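Local atomic coordinates of tRNA (Adenine(22)-N(1))-methyltransferase (Mycoplasma capricolum subsp. capricolum, PDB entry 6QE6), a protein that probably methylates N1 of adenine 22 in tRNA with S-adenosylmethionine as methyl donor, and here holds the cofactor product S-adenosyl-L-homocysteine. Residues F24-V29 / T111-G116. Sequence-based numbering, arbitrary orientation.
Sequences FRLNQV and TICGLG. With SAH (S-adenosyl-L-homocysteine), chain C.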
loop_
_atom_site.group_PDB
_atom_site.type_symbol
_atom_site.label_atom_id
_atom_site.label_comp_id
_atom_site.label_asym_id
_atom_site.label_seq_id
_atom_site.Cartn_x
_atom_site.Cartn_y
_atom_site.Cartn_z
ATOM N N PHE A 24 -4.679 -12.708 5.140
ATOM C CA PHE A 24 -4.347 -12.930 3.735
ATOM C C PHE A 24 -3.600 -11.742 3.144
ATOM O O PHE A 24 -2.597 -11.916 2.438
ATOM C CB PHE A 24 -5.607 -13.210 2.912
ATOM C CG PHE A 24 -5.329 -13.477 1.451
ATOM C CD1 PHE A 24 -4.801 -14.691 1.033
ATOM C CD2 PHE A 24 -5.578 -12.504 0.490
ATOM C CE1 PHE A 24 -4.537 -14.931 -0.313
ATOM C CE2 PHE A 24 -5.300 -12.743 -0.849
ATOM C CZ PHE A 24 -4.792 -13.958 -1.243
ATOM N N ARG A 25 -4.077 -10.521 3.406
ATOM C CA ARG A 25 -3.413 -9.376 2.784
ATOM C C ARG A 25 -2.013 -9.154 3.353
ATOM O O ARG A 25 -1.108 -8.749 2.605
ATOM C CB ARG A 25 -4.258 -8.113 2.917
ATOM C CG ARG A 25 -4.571 -7.707 4.320
ATOM C CD ARG A 25 -5.595 -6.608 4.294
ATOM N NE ARG A 25 -6.534 -6.783 5.387
ATOM C CZ ARG A 25 -6.370 -6.240 6.583
ATOM N NH1 ARG A 25 -5.292 -5.478 6.821
ATOM N NH2 ARG A 25 -7.277 -6.465 7.530
ATOM N N LEU A 26 -1.800 -9.446 4.650
ATOM C CA LEU A 26 -0.455 -9.324 5.213
ATOM C C LEU A 26 0.468 -10.402 4.670
ATOM O O LEU A 26 1.661 -10.148 4.454
ATOM C CB LEU A 26 -0.503 -9.366 6.744
ATOM C CG LEU A 26 -0.915 -8.020 7.367
ATOM C CD1 LEU A 26 -0.515 -7.926 8.820
ATOM C CD2 LEU A 26 -0.322 -6.837 6.577
ATOM N N ASN A 27 -0.055 -11.601 4.417
ATOM C CA ASN A 27 0.790 -12.595 3.775
ATOM C C ASN A 27 1.202 -12.156 2.386
ATOM O O ASN A 27 2.300 -12.494 1.937
ATOM C CB ASN A 27 0.095 -13.942 3.708
ATOM C CG ASN A 27 0.494 -14.828 4.844
ATOM O OD1 ASN A 27 -0.238 -14.960 5.843
ATOM N ND2 ASN A 27 1.692 -15.416 4.735
ATOM N N GLN A 28 0.350 -11.400 1.695
ATOM C CA GLN A 28 0.718 -10.949 0.358
ATOM C C GLN A 28 1.902 -10.002 0.419
ATOM O O GLN A 28 2.807 -10.091 -0.413
ATOM C CB GLN A 28 -0.472 -10.299 -0.346
ATOM C CG GLN A 28 -1.662 -11.250 -0.596
ATOM C CD GLN A 28 -1.221 -12.637 -1.016
ATOM O OE1 GLN A 28 -1.480 -13.626 -0.322
ATOM N NE2 GLN A 28 -0.540 -12.721 -2.142
ATOM N N VAL A 29 1.926 -9.114 1.420
ATOM C CA VAL A 29 3.092 -8.264 1.647
ATOM C C VAL A 29 4.340 -9.102 1.964
ATOM O O VAL A 29 5.451 -8.799 1.497
ATOM C CB VAL A 29 2.794 -7.250 2.767
ATOM C CG1 VAL A 29 4.070 -6.559 3.205
ATOM C CG2 VAL A 29 1.796 -6.234 2.301
ATOM N N THR A 111 6.971 -0.974 4.867
ATOM C CA THR A 111 5.626 -1.466 4.615
ATOM C C THR A 111 4.632 -0.589 5.352
ATOM O O THR A 111 4.871 -0.182 6.496
ATOM C CB THR A 111 5.440 -2.931 5.025
ATOM O OG1 THR A 111 5.737 -3.098 6.421
ATOM C CG2 THR A 111 6.343 -3.826 4.189
ATOM N N ILE A 112 3.543 -0.262 4.659
ATOM C CA ILE A 112 2.448 0.527 5.191
ATOM C C ILE A 112 1.187 -0.223 4.815
ATOM O O ILE A 112 0.834 -0.287 3.628
ATOM C CB ILE A 112 2.420 1.949 4.623
ATOM C CG1 ILE A 112 3.780 2.621 4.795
ATOM C CG2 ILE A 112 1.318 2.744 5.278
ATOM C CD1 ILE A 112 3.978 3.870 3.952
ATOM N N CYS A 113 0.506 -0.796 5.809
ATOM C CA CYS A 113 -0.659 -1.631 5.557
ATOM C C CYS A 113 -1.830 -1.185 6.417
ATOM O O CYS A 113 -1.664 -0.840 7.593
ATOM C CB CYS A 113 -0.337 -3.108 5.819
ATOM S SG CYS A 113 1.180 -3.655 4.971
ATOM N N GLY A 114 -3.018 -1.189 5.818
ATOM C CA GLY A 114 -4.222 -0.902 6.570
ATOM C C GLY A 114 -4.499 0.562 6.820
ATOM O O GLY A 114 -5.121 0.896 7.831
ATOM N N LEU A 115 -4.040 1.448 5.939
ATOM C CA LEU A 115 -4.406 2.854 5.964
ATOM C C LEU A 115 -4.977 3.236 4.606
ATOM O O LEU A 115 -4.872 2.485 3.628
ATOM C CB LEU A 115 -3.204 3.732 6.334
ATOM C CG LEU A 115 -2.538 3.437 7.690
ATOM C CD1 LEU A 115 -1.242 4.201 7.863
ATOM C CD2 LEU A 115 -3.492 3.714 8.878
ATOM N N GLY A 116 -5.626 4.410 4.564
ATOM C CA GLY A 116 -6.093 4.962 3.311
ATOM C C GLY A 116 -4.992 5.675 2.525
ATOM O O GLY A 116 -3.972 6.117 3.058
HETATM N N SAH C . -0.567 -2.867 10.048
HETATM C CA SAH C . -1.758 -3.577 10.502
HETATM C CB SAH C . -2.649 -2.658 11.351
HETATM C CG SAH C . -3.307 -1.477 10.636
HETATM S SD SAH C . -4.439 -0.572 11.725
HETATM C C SAH C . -2.558 -4.146 9.327
HETATM O O SAH C . -2.413 -3.697 8.185
HETATM O OXT SAH C . -3.371 -5.063 9.491
HETATM C "C5'" SAH C . -3.633 1.001 11.348
HETATM C "C4'" SAH C . -2.534 1.335 12.351
HETATM O "O4'" SAH C . -1.800 2.439 11.876
HETATM C "C3'" SAH C . -3.085 1.753 13.702
HETATM O "O3'" SAH C . -2.450 1.010 14.717
HETATM C "C2'" SAH C . -2.722 3.222 13.838
HETATM O "O2'" SAH C . -2.385 3.501 15.170
HETATM C "C1'" SAH C . -1.535 3.353 12.910
HETATM N N9 SAH C . -1.394 4.681 12.313
HETATM C C8 SAH C . -2.390 5.506 11.874
HETATM N N7 SAH C . -1.809 6.631 11.377
HETATM C C5 SAH C . -0.480 6.528 11.488
HETATM C C6 SAH C . 0.554 7.385 11.148
HETATM N N6 SAH C . 0.306 8.568 10.590
HETATM N N1 SAH C . 1.850 6.996 11.399
HETATM C C2 SAH C . 2.119 5.769 11.973
HETATM N N3 SAH C . 1.078 4.929 12.307
HETATM C C4 SAH C . -0.200 5.304 12.067
#
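Arg25 NH1 makes a weak hydrogen bond to carboxylate OXT of S-adenosylhomocysteine, 3.3 Å long and bent to 136° at the hydrogen; the other oxygen, O, sits in the guanidinium plane at its edge. With CG between the backbone N and the carbonyl carbon (chi1 59°) and a bend at chi3, the chain brings NH1 to the carboxylate. From the strand side, the ligand amino N gives a weak hydrogen bond to Cys113 O, 3.4 Å away.

Between the segments themselves the contact is apolar, with no hydrogen bond. Helix 24-29 and strand 111-113 run nearly antiparallel (164°), closest approach of the axes 10.3 Å. Leu26 CD2 meets Cys113 CB at 3.8 Å, and Val29 CG2 reaches Cys113 SG at 3.8 Å. Further along, Val29 CG1 touches Thr111 CG2 at 3.7 Å. Thr111 directs its hydroxyl instead to Asp41, while Leu49 and Ile135 extend the apolar layer.

Strand 109-115 is fourth across a seven-stranded sheet of order 3-2-1-4-5-7-6, that of class I methyltransferases; helix 24-31 packs antiparallel along it, Arg25 at the cofactor end. The guanidinium probably adds electrostatic attraction to a carboxylate whose O also lies 3.0 Å from Cys113 O, an approach of two acceptors without a bond.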